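Local atomic coordinates of francisella virulence factor (Francisella novicida, PDB entry 5EVF), a protein that is of unknown molecular function but is regarded as a virulence factor of Francisella, built from a mixed beta sheet and a long helix. Residues R27-Q32 with E78-C83; H74-I79 with G100-D105. All blocks are in the same frame, centred on the assembly; numbering follows the deposited sequence.

Contact 1 of 2, residues R27-Q32 with E78-C83; sequences RVYNLQ and EIKYIC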
ATOM      1  N   ARG A  27       8.219  -3.903  -8.982  1.00 13.54           N
ATOM      2  CA  ARG A  27       7.544  -3.170 -10.042  1.00 13.61           C
ATOM      3  C   ARG A  27       6.207  -2.683  -9.511  1.00 14.44           C
ATOM      4  O   ARG A  27       5.446  -3.464  -8.931  1.00 15.52           O
ATOM      5  CB  ARG A  27       7.343  -4.050 -11.273  1.00 14.42           C
ATOM      6  CG  ARG A  27       8.640  -4.702 -11.743  1.00 15.63           C
ATOM      7  CD  ARG A  27       8.485  -5.405 -13.088  1.00 16.77           C
ATOM      8  NE  ARG A  27       7.368  -6.340 -13.089  1.00 20.57           N
ATOM      9  CZ  ARG A  27       7.454  -7.633 -12.793  1.00 22.39           C
ATOM     10  NH1 ARG A  27       8.624  -8.175 -12.477  1.00 22.34           N
ATOM     11  NH2 ARG A  27       6.356  -8.389 -12.814  1.00 22.47           N
ATOM     12  N   VAL A  28       5.927  -1.399  -9.710  1.00 12.49           N
ATOM     13  CA  VAL A  28       4.785  -0.748  -9.080  1.00 11.69           C
ATOM     14  C   VAL A  28       3.874  -0.221 -10.176  1.00 11.96           C
ATOM     15  O   VAL A  28       4.311   0.565 -11.024  1.00 12.65           O
ATOM     16  CB  VAL A  28       5.239   0.386  -8.148  1.00 14.24           C
ATOM     17  CG1 VAL A  28       4.050   1.149  -7.625  1.00 16.53           C
ATOM     18  CG2 VAL A  28       6.082  -0.176  -7.010  1.00 16.32           C
ATOM     19  N   TYR A  29       2.603  -0.622 -10.142  1.00 11.57           N
ATOM     20  CA  TYR A  29       1.652  -0.207 -11.161  1.00 11.99           C
ATOM     21  C   TYR A  29       0.374   0.318 -10.515  1.00 12.43           C
ATOM     22  O   TYR A  29       0.030  -0.047  -9.392  1.00 10.78           O
ATOM     23  CB  TYR A  29       1.283  -1.362 -12.085  1.00 14.79           C
ATOM     24  CG  TYR A  29       2.462  -2.070 -12.706  1.00 14.22           C
ATOM     25  CD1 TYR A  29       2.763  -3.377 -12.357  1.00 17.00           C
ATOM     26  CD2 TYR A  29       3.267  -1.437 -13.633  1.00 18.24           C
ATOM     27  CE1 TYR A  29       3.839  -4.040 -12.933  1.00 14.42           C
ATOM     28  CE2 TYR A  29       4.343  -2.090 -14.210  1.00 16.98           C
ATOM     29  CZ  TYR A  29       4.624  -3.384 -13.847  1.00 15.07           C
ATOM     30  OH  TYR A  29       5.686  -4.048 -14.444  1.00 16.16           O
ATOM     31  N   ASN A  30      -0.346   1.159 -11.258  1.00 14.83           N
ATOM     32  CA  ASN A  30      -1.659   1.612 -10.793  1.00 15.25           C
ATOM     33  C   ASN A  30      -2.701   0.498 -10.885  1.00 15.62           C
ATOM     34  O   ASN A  30      -2.847  -0.151 -11.929  1.00 18.64           O
ATOM     35  CB  ASN A  30      -2.137   2.803 -11.620  1.00 15.25           C
ATOM     36  CG  ASN A  30      -1.226   3.978 -11.537  1.00 15.17           C
ATOM     37  OD1 ASN A  30      -0.357   4.071 -10.656  1.00 17.45           O
ATOM     38  ND2 ASN A  30      -1.429   4.930 -12.458  1.00 20.11           N
ATOM     39  N   LEU A  31      -3.461   0.315  -9.805  1.00 11.11           N
ATOM     40  CA  LEU A  31      -4.590  -0.609  -9.783  1.00 11.78           C
ATOM     41  C   LEU A  31      -5.767   0.097 -10.440  1.00 20.93           C
ATOM     42  O   LEU A  31      -6.344   1.012  -9.852  1.00 18.77           O
ATOM     43  CB  LEU A  31      -4.942  -1.001  -8.351  1.00 15.48           C
ATOM     44  CG  LEU A  31      -6.054  -2.037  -8.164  1.00 15.16           C
ATOM     45  CD1 LEU A  31      -5.618  -3.412  -8.661  1.00 19.20           C
ATOM     46  CD2 LEU A  31      -6.509  -2.103  -6.699  1.00 14.70           C
ATOM     47  N   GLN A  32      -6.133  -0.318 -11.651  1.00 20.02           N
ATOM     48  CA  GLN A  32      -7.186   0.361 -12.400  1.00 24.14           C
ATOM     49  C   GLN A  32      -8.494  -0.408 -12.495  1.00 30.98           C
ATOM     50  O   GLN A  32      -9.553   0.216 -12.535  1.00 36.46           O
ATOM     51  CB  GLN A  32      -6.709   0.674 -13.820  1.00 27.00           C
ATOM     52  CG  GLN A  32      -5.492   1.566 -13.867  1.00 30.53           C
ATOM     53  CD  GLN A  32      -5.080   1.870 -15.283  1.00 45.08           C
ATOM     54  OE1 GLN A  32      -5.458   1.155 -16.211  1.00 49.83           O
ATOM     55  NE2 GLN A  32      -4.311   2.938 -15.464  1.00 51.11           N
ATOM     56  N   GLU A  78       5.938  -7.472  -7.624  1.00 12.73           N
ATOM     57  CA  GLU A  78       5.124  -6.443  -8.253  1.00 12.31           C
ATOM     58  C   GLU A  78       3.977  -6.096  -7.314  1.00 13.66           C
ATOM     59  O   GLU A  78       3.455  -6.967  -6.620  1.00 12.63           O
ATOM     60  CB  GLU A  78       4.626  -6.947  -9.613  1.00 15.37           C
ATOM     61  CG  GLU A  78       3.348  -6.363 -10.149  1.00 20.28           C
ATOM     62  CD  GLU A  78       2.935  -7.035 -11.464  1.00 22.90           C
ATOM     63  OE1 GLU A  78       1.825  -6.764 -11.938  1.00 27.21           O
ATOM     64  OE2 GLU A  78       3.732  -7.817 -12.011  1.00 26.20           O
ATOM     65  N   ILE A  79       3.576  -4.823  -7.291  1.00 11.50           N
ATOM     66  CA  ILE A  79       2.351  -4.457  -6.589  1.00 10.28           C
ATOM     67  C   ILE A  79       1.530  -3.564  -7.500  1.00 10.30           C
ATOM     68  O   ILE A  79       2.077  -2.788  -8.287  1.00 12.92           O
ATOM     69  CB  ILE A  79       2.582  -3.741  -5.244  1.00 12.84           C
ATOM     70  CG1 ILE A  79       3.367  -2.445  -5.436  1.00 16.53           C
ATOM     71  CG2 ILE A  79       3.282  -4.660  -4.274  1.00 16.31           C
ATOM     72  CD1 ILE A  79       3.423  -1.634  -4.138  1.00 22.42           C
ATOM     73  N   LYS A  80       0.207  -3.686  -7.385  1.00 10.11           N
ATOM     74  CA  LYS A  80      -0.744  -2.806  -8.051  1.00 10.21           C
ATOM     75  C   LYS A  80      -1.552  -2.151  -6.946  1.00 11.13           C
ATOM     76  O   LYS A  80      -2.137  -2.855  -6.120  1.00 11.99           O
ATOM     77  CB  LYS A  80      -1.651  -3.587  -9.007  1.00 12.46           C
ATOM     78  CG  LYS A  80      -0.897  -4.427 -10.043  1.00 15.19           C
ATOM     79  CD  LYS A  80      -1.872  -5.111 -11.015  1.00 17.86           C
ATOM     80  CE  LYS A  80      -1.161  -6.161 -11.873  1.00 23.59           C
ATOM     81  NZ  LYS A  80      -2.134  -6.999 -12.653  1.00 22.93           N
ATOM     82  N   TYR A  81      -1.576  -0.816  -6.908  1.00  9.72           N
ATOM     83  CA  TYR A  81      -2.110  -0.141  -5.738  1.00  9.57           C
ATOM     84  C   TYR A  81      -3.046   1.006  -6.115  1.00  9.69           C
ATOM     85  O   TYR A  81      -3.073   1.493  -7.257  1.00 10.09           O
ATOM     86  CB  TYR A  81      -0.968   0.406  -4.866  1.00 10.50           C
ATOM     87  CG  TYR A  81      -0.414   1.667  -5.463  1.00  9.59           C
ATOM     88  CD1 TYR A  81       0.430   1.624  -6.572  1.00  9.91           C
ATOM     89  CD2 TYR A  81      -0.792   2.916  -4.973  1.00 11.68           C
ATOM     90  CE1 TYR A  81       0.912   2.795  -7.156  1.00 14.64           C
ATOM     91  CE2 TYR A  81      -0.320   4.084  -5.564  1.00 13.17           C
ATOM     92  CZ  TYR A  81       0.523   4.014  -6.650  1.00 17.44           C
ATOM     93  OH  TYR A  81       0.995   5.172  -7.226  1.00 16.29           O
ATOM     94  N   ILE A  82      -3.804   1.442  -5.108  1.00  9.64           N
ATOM     95  CA  ILE A  82      -4.658   2.623  -5.215  1.00 10.06           C
ATOM     96  C   ILE A  82      -4.704   3.295  -3.848  1.00 11.26           C
ATOM     97  O   ILE A  82      -4.730   2.624  -2.818  1.00  9.92           O
ATOM     98  CB  ILE A  82      -6.064   2.245  -5.726  1.00 11.40           C
ATOM     99  CG1 ILE A  82      -6.932   3.498  -5.907  1.00 11.82           C
ATOM    100  CG2 ILE A  82      -6.738   1.252  -4.763  1.00 14.49           C
ATOM    101  CD1 ILE A  82      -8.224   3.221  -6.649  1.00 13.69           C
ATOM    102  N   CYS A  83      -4.667   4.624  -3.834  1.00 10.54           N
ATOM    103  CA  CYS A  83      -4.859   5.378  -2.604  1.00 10.90           C
ATOM    104  C   CYS A  83      -6.332   5.713  -2.422  1.00 11.43           C
ATOM    105  O   CYS A  83      -7.032   6.028  -3.394  1.00 13.79           O
ATOM    106  CB  CYS A  83      -4.017   6.653  -2.640  1.00 12.55           C
ATOM    107  SG  CYS A  83      -2.275   6.252  -2.400  1.00 12.21           S
TER
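R27 and E78 meet across two parallel strands in a salt bridge, R27 NH2 lying 2.8 Å from E78 OE2. The bond is bent, with an N-H...O angle of 132°, and reaches OE2 on the anti side of a carboxylate turned 67° from the guanidinium plane. Beside it, the ring of Y29 presents its edge to the acid: Y29 CE1 is 3.5 Å from E78 CD. E78 CG stands opposite its backbone N (chi1 154°) and the chain beyond is extended, which brings the carboxylate up to that edge, crossing the tyrosine at about a right angle. On the other face of the sheet, V28 CG1 packs on Y81 CE1 at 3.6 Å, while V28 CG2 lies against I79 CG1. L31 CD2 packs on I82 CG2, and L31 CD1 on K80 CB. Behind these side chains, the backbone supplies the parallel pairing. I79 N donates to R27 O at 2.8 Å, Y29 N to I79 O, and Y81 N to Y29 O. L31 N continues the series to Y81 O at 2.8 Å, just past the end of strand 27-30. D105 gives R27 NH2 a second acid, and D36 O takes the amine of K80, which makes a cation-pi contact with F103. Strand 27-30 is the outermost of the sheet on this side; V28, I79 and Y81 rest on helix 56-73, and strand 95-103 flanks 78-83 on its far edge.

Contact 2 of 2, residues H74-I79 with G100-D105; sequences HGAHEI and GYAFRD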
ATOM      1  N   HIS A  74       7.630  -9.629   2.115  1.00 13.63           N
ATOM      2  CA  HIS A  74       6.879 -10.860   1.964  1.00 14.49           C
ATOM      3  C   HIS A  74       7.017 -11.486   0.586  1.00 19.31           C
ATOM      4  O   HIS A  74       6.249 -12.393   0.248  1.00 19.05           O
ATOM      5  CB  HIS A  74       5.412 -10.603   2.307  1.00 13.28           C
ATOM      6  CG  HIS A  74       5.223 -10.201   3.731  1.00 20.41           C
ATOM      7  ND1 HIS A  74       4.975 -11.116   4.730  1.00 26.32           N
ATOM      8  CD2 HIS A  74       5.302  -8.993   4.334  1.00 19.50           C
ATOM      9  CE1 HIS A  74       4.893 -10.484   5.888  1.00 23.99           C
ATOM     10  NE2 HIS A  74       5.085  -9.195   5.676  1.00 22.70           N
ATOM     11  N   GLY A  75       7.992 -11.044  -0.202  1.00 15.88           N
ATOM     12  CA  GLY A  75       8.369 -11.743  -1.416  1.00 17.22           C
ATOM     13  C   GLY A  75       7.792 -11.210  -2.707  1.00 18.62           C
ATOM     14  O   GLY A  75       7.957 -11.856  -3.740  1.00 18.21           O
ATOM     15  N   ALA A  76       7.128 -10.061  -2.692  1.00 13.90           N
ATOM     16  CA  ALA A  76       6.480  -9.577  -3.905  1.00 12.74           C
ATOM     17  C   ALA A  76       7.502  -9.136  -4.944  1.00 13.26           C
ATOM     18  O   ALA A  76       8.508  -8.495  -4.620  1.00 14.02           O
ATOM     19  CB  ALA A  76       5.565  -8.401  -3.577  1.00 12.98           C
ATOM     20  N   HIS A  77       7.218  -9.447  -6.210  1.00 13.87           N
ATOM     21  CA  HIS A  77       7.933  -8.851  -7.326  1.00 14.17           C
ATOM     22  C   HIS A  77       7.227  -7.635  -7.908  1.00 13.53           C
ATOM     23  O   HIS A  77       7.871  -6.828  -8.593  1.00 13.90           O
ATOM     24  CB  HIS A  77       8.128  -9.888  -8.429  1.00 17.00           C
ATOM     25  CG  HIS A  77       8.999 -11.028  -8.019  1.00 17.94           C
ATOM     26  ND1 HIS A  77       8.672 -12.338  -8.278  1.00 18.92           N
ATOM     27  CD2 HIS A  77      10.185 -11.055  -7.367  1.00 23.09           C
ATOM     28  CE1 HIS A  77       9.621 -13.127  -7.805  1.00 22.79           C
ATOM     29  NE2 HIS A  77      10.553 -12.373  -7.251  1.00 20.87           N
ATOM     30  N   GLU A  78       5.938  -7.472  -7.624  1.00 12.73           N
ATOM     31  CA  GLU A  78       5.124  -6.443  -8.253  1.00 12.31           C
ATOM     32  C   GLU A  78       3.977  -6.096  -7.314  1.00 13.66           C
ATOM     33  O   GLU A  78       3.455  -6.967  -6.620  1.00 12.63           O
ATOM     34  CB  GLU A  78       4.626  -6.947  -9.613  1.00 15.37           C
ATOM     35  CG  GLU A  78       3.348  -6.363 -10.149  1.00 20.28           C
ATOM     36  CD  GLU A  78       2.935  -7.035 -11.464  1.00 22.90           C
ATOM     37  OE1 GLU A  78       1.825  -6.764 -11.938  1.00 27.21           O
ATOM     38  OE2 GLU A  78       3.732  -7.817 -12.011  1.00 26.20           O
ATOM     39  N   ILE A  79       3.576  -4.823  -7.291  1.00 11.50           N
ATOM     40  CA  ILE A  79       2.351  -4.457  -6.589  1.00 10.28           C
ATOM     41  C   ILE A  79       1.530  -3.564  -7.500  1.00 10.30           C
ATOM     42  O   ILE A  79       2.077  -2.788  -8.287  1.00 12.92           O
ATOM     43  CB  ILE A  79       2.582  -3.741  -5.244  1.00 12.84           C
ATOM     44  CG1 ILE A  79       3.367  -2.445  -5.436  1.00 16.53           C
ATOM     45  CG2 ILE A  79       3.282  -4.660  -4.274  1.00 16.31           C
ATOM     46  CD1 ILE A  79       3.423  -1.634  -4.138  1.00 22.42           C
ATOM     47  N   GLY A 100      -3.079  -2.425  -1.856  1.00 10.60           N
ATOM     48  CA  GLY A 100      -2.161  -2.941  -2.859  1.00 11.57           C
ATOM     49  C   GLY A 100      -2.349  -4.437  -2.989  1.00 11.23           C
ATOM     50  O   GLY A 100      -2.710  -5.111  -2.024  1.00 15.26           O
ATOM     51  N   TYR A 101      -2.200  -4.927  -4.210  1.00 10.19           N
ATOM     52  CA  TYR A 101      -2.203  -6.362  -4.471  1.00 11.03           C
ATOM     53  C   TYR A 101      -0.801  -6.761  -4.883  1.00 11.81           C
ATOM     54  O   TYR A 101      -0.195  -6.098  -5.733  1.00 12.18           O
ATOM     55  CB  TYR A 101      -3.229  -6.725  -5.537  1.00 11.01           C
ATOM     56  CG  TYR A 101      -4.626  -6.514  -5.000  1.00 15.05           C
ATOM     57  CD1 TYR A 101      -5.326  -7.575  -4.456  1.00 17.28           C
ATOM     58  CD2 TYR A 101      -5.215  -5.257  -4.991  1.00 16.05           C
ATOM     59  CE1 TYR A 101      -6.573  -7.413  -3.938  1.00 24.11           C
ATOM     60  CE2 TYR A 101      -6.490  -5.081  -4.454  1.00 18.19           C
ATOM     61  CZ  TYR A 101      -7.159  -6.174  -3.944  1.00 23.63           C
ATOM     62  OH  TYR A 101      -8.424  -6.059  -3.404  1.00 24.75           O
ATOM     63  N   ALA A 102      -0.286  -7.827  -4.268  1.00 10.32           N
ATOM     64  CA  ALA A 102       1.079  -8.277  -4.489  1.00 11.70           C
ATOM     65  C   ALA A 102       1.103  -9.448  -5.457  1.00 13.44           C
ATOM     66  O   ALA A 102       0.212 -10.299  -5.438  1.00 13.09           O
ATOM     67  CB  ALA A 102       1.731  -8.696  -3.172  1.00 13.59           C
ATOM     68  N   PHE A 103       2.148  -9.497  -6.283  1.00 12.25           N
ATOM     69  CA  PHE A 103       2.296 -10.522  -7.301  1.00 12.92           C
ATOM     70  C   PHE A 103       3.713 -11.073  -7.279  1.00 13.58           C
ATOM     71  O   PHE A 103       4.661 -10.371  -6.916  1.00 13.76           O
ATOM     72  CB  PHE A 103       1.989  -9.957  -8.684  1.00 15.67           C
ATOM     73  CG  PHE A 103       0.589  -9.439  -8.822  1.00 14.61           C
ATOM     74  CD1 PHE A 103       0.250  -8.173  -8.364  1.00 14.41           C
ATOM     75  CD2 PHE A 103      -0.387 -10.204  -9.428  1.00 18.40           C
ATOM     76  CE1 PHE A 103      -1.042  -7.696  -8.494  1.00 16.50           C
ATOM     77  CE2 PHE A 103      -1.684  -9.717  -9.567  1.00 16.55           C
ATOM     78  CZ  PHE A 103      -2.008  -8.472  -9.097  1.00 16.26           C
ATOM     79  N   ARG A 104       3.832 -12.351  -7.645  1.00 14.62           N
ATOM     80  CA  ARG A 104       5.106 -13.023  -7.887  1.00 21.58           C
ATOM     81  C   ARG A 104       5.216 -13.388  -9.358  1.00 22.16           C
ATOM     82  O   ARG A 104       4.230 -13.807  -9.973  1.00 25.56           O
ATOM     83  CB  ARG A 104       5.227 -14.318  -7.083  1.00 31.70           C
ATOM     84  CG  ARG A 104       5.307 -14.157  -5.599  1.00 35.26           C
ATOM     85  CD  ARG A 104       6.730 -13.961  -5.167  1.00 32.95           C
ATOM     86  NE  ARG A 104       7.596 -15.130  -5.306  1.00 28.12           N
ATOM     87  CZ  ARG A 104       8.850 -15.162  -4.857  1.00 24.41           C
ATOM     88  NH1 ARG A 104       9.358 -14.098  -4.237  1.00 24.49           N
ATOM     89  NH2 ARG A 104       9.604 -16.246  -5.016  1.00 29.74           N
ATOM     90  N   ASP A 105       6.418 -13.277  -9.915  1.00 20.91           N
ATOM     91  CA  ASP A 105       6.597 -13.675 -11.302  1.00 25.82           C
ATOM     92  C   ASP A 105       6.660 -15.195 -11.418  1.00 29.74           C
ATOM     93  O   ASP A 105       6.951 -15.903 -10.449  1.00 28.05           O
ATOM     94  CB  ASP A 105       7.854 -13.055 -11.906  1.00 24.95           C
ATOM     95  CG  ASP A 105       7.771 -11.547 -11.976  1.00 29.86           C
ATOM     96  OD1 ASP A 105       8.771 -10.882 -11.642  1.00 34.15           O
ATOM     97  OD2 ASP A 105       6.678 -11.041 -12.304  1.00 30.16           O
ATOM     98  OXT ASP A 105       6.430 -15.733 -12.499  1.00 28.02           O
TER
HETATM   99  O   HOH W   1       4.183 -10.778 -11.286  1.00 40.84           O
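H77 and R104 are brought together by the bends of the arginine at chi2 (-88°) and chi3, which set the guanidinium so that the CE1 corner of H77 lies over its face. The planes are 20° apart, and H77 CE1 is 3.7 Å from R104 CZ. At the ring's edge D105 N donates to H77 ND1 over 2.9 Å, almost straight at 176° and close to the imidazole plane; accepting this hydrogen bond helps fix the ring's rotation and is consistent with ND1 being the unprotonated nitrogen. R104 NH1 also points at G75 O, a bond whose acceptor position is less certain. The backbones form a classic beta bulge at the end of the hairpin 78-84/95-103: two residues, H77 and E78, stand against the single F103, and F103 O accepts from H77 N at 2.8 Å and, less directly, from E78 N at 3.2 Å. The return bond, F103 N to E78 O, spans 2.9 Å and completes the antiparallel pair. Just upstream, G75, at positive phi, is the C-prime residue of the Schellman motif that ends helix 56-73. E78 OE1 lies over one face of the F103 ring, offset toward its rim. A water donates to both E78 OE2 and D105 OD2 (2.7 Å to the latter), bridging two acids that R27 also binds. On the opposite face of the sheet, A76 CB touches A102 CB at 3.9 Å, against A71 of the helix.

Overall arrangement
Both contacts use strand 78-84, from its two edges: contact 1 pairs it in parallel with the outermost strand 27-30, contact 2 antiparallel with 95-103. Contact 1 lies at the surface, with only I79 buried among its touching residues, whereas half of those in contact 2 are buried. Their chemistry differs accordingly. The regular parallel bonding of contact 1 carries a salt bridge and a tyrosine edge; contact 2 is irregular, combining a bulge, an imidazole that accepts a backbone N-H, and a guanidinium with an imidazole corner over its face. They join at the charged end, where R27 NH2 lies 2.7 Å from D105 OD2, and along the sheet, where K80 packs on F103.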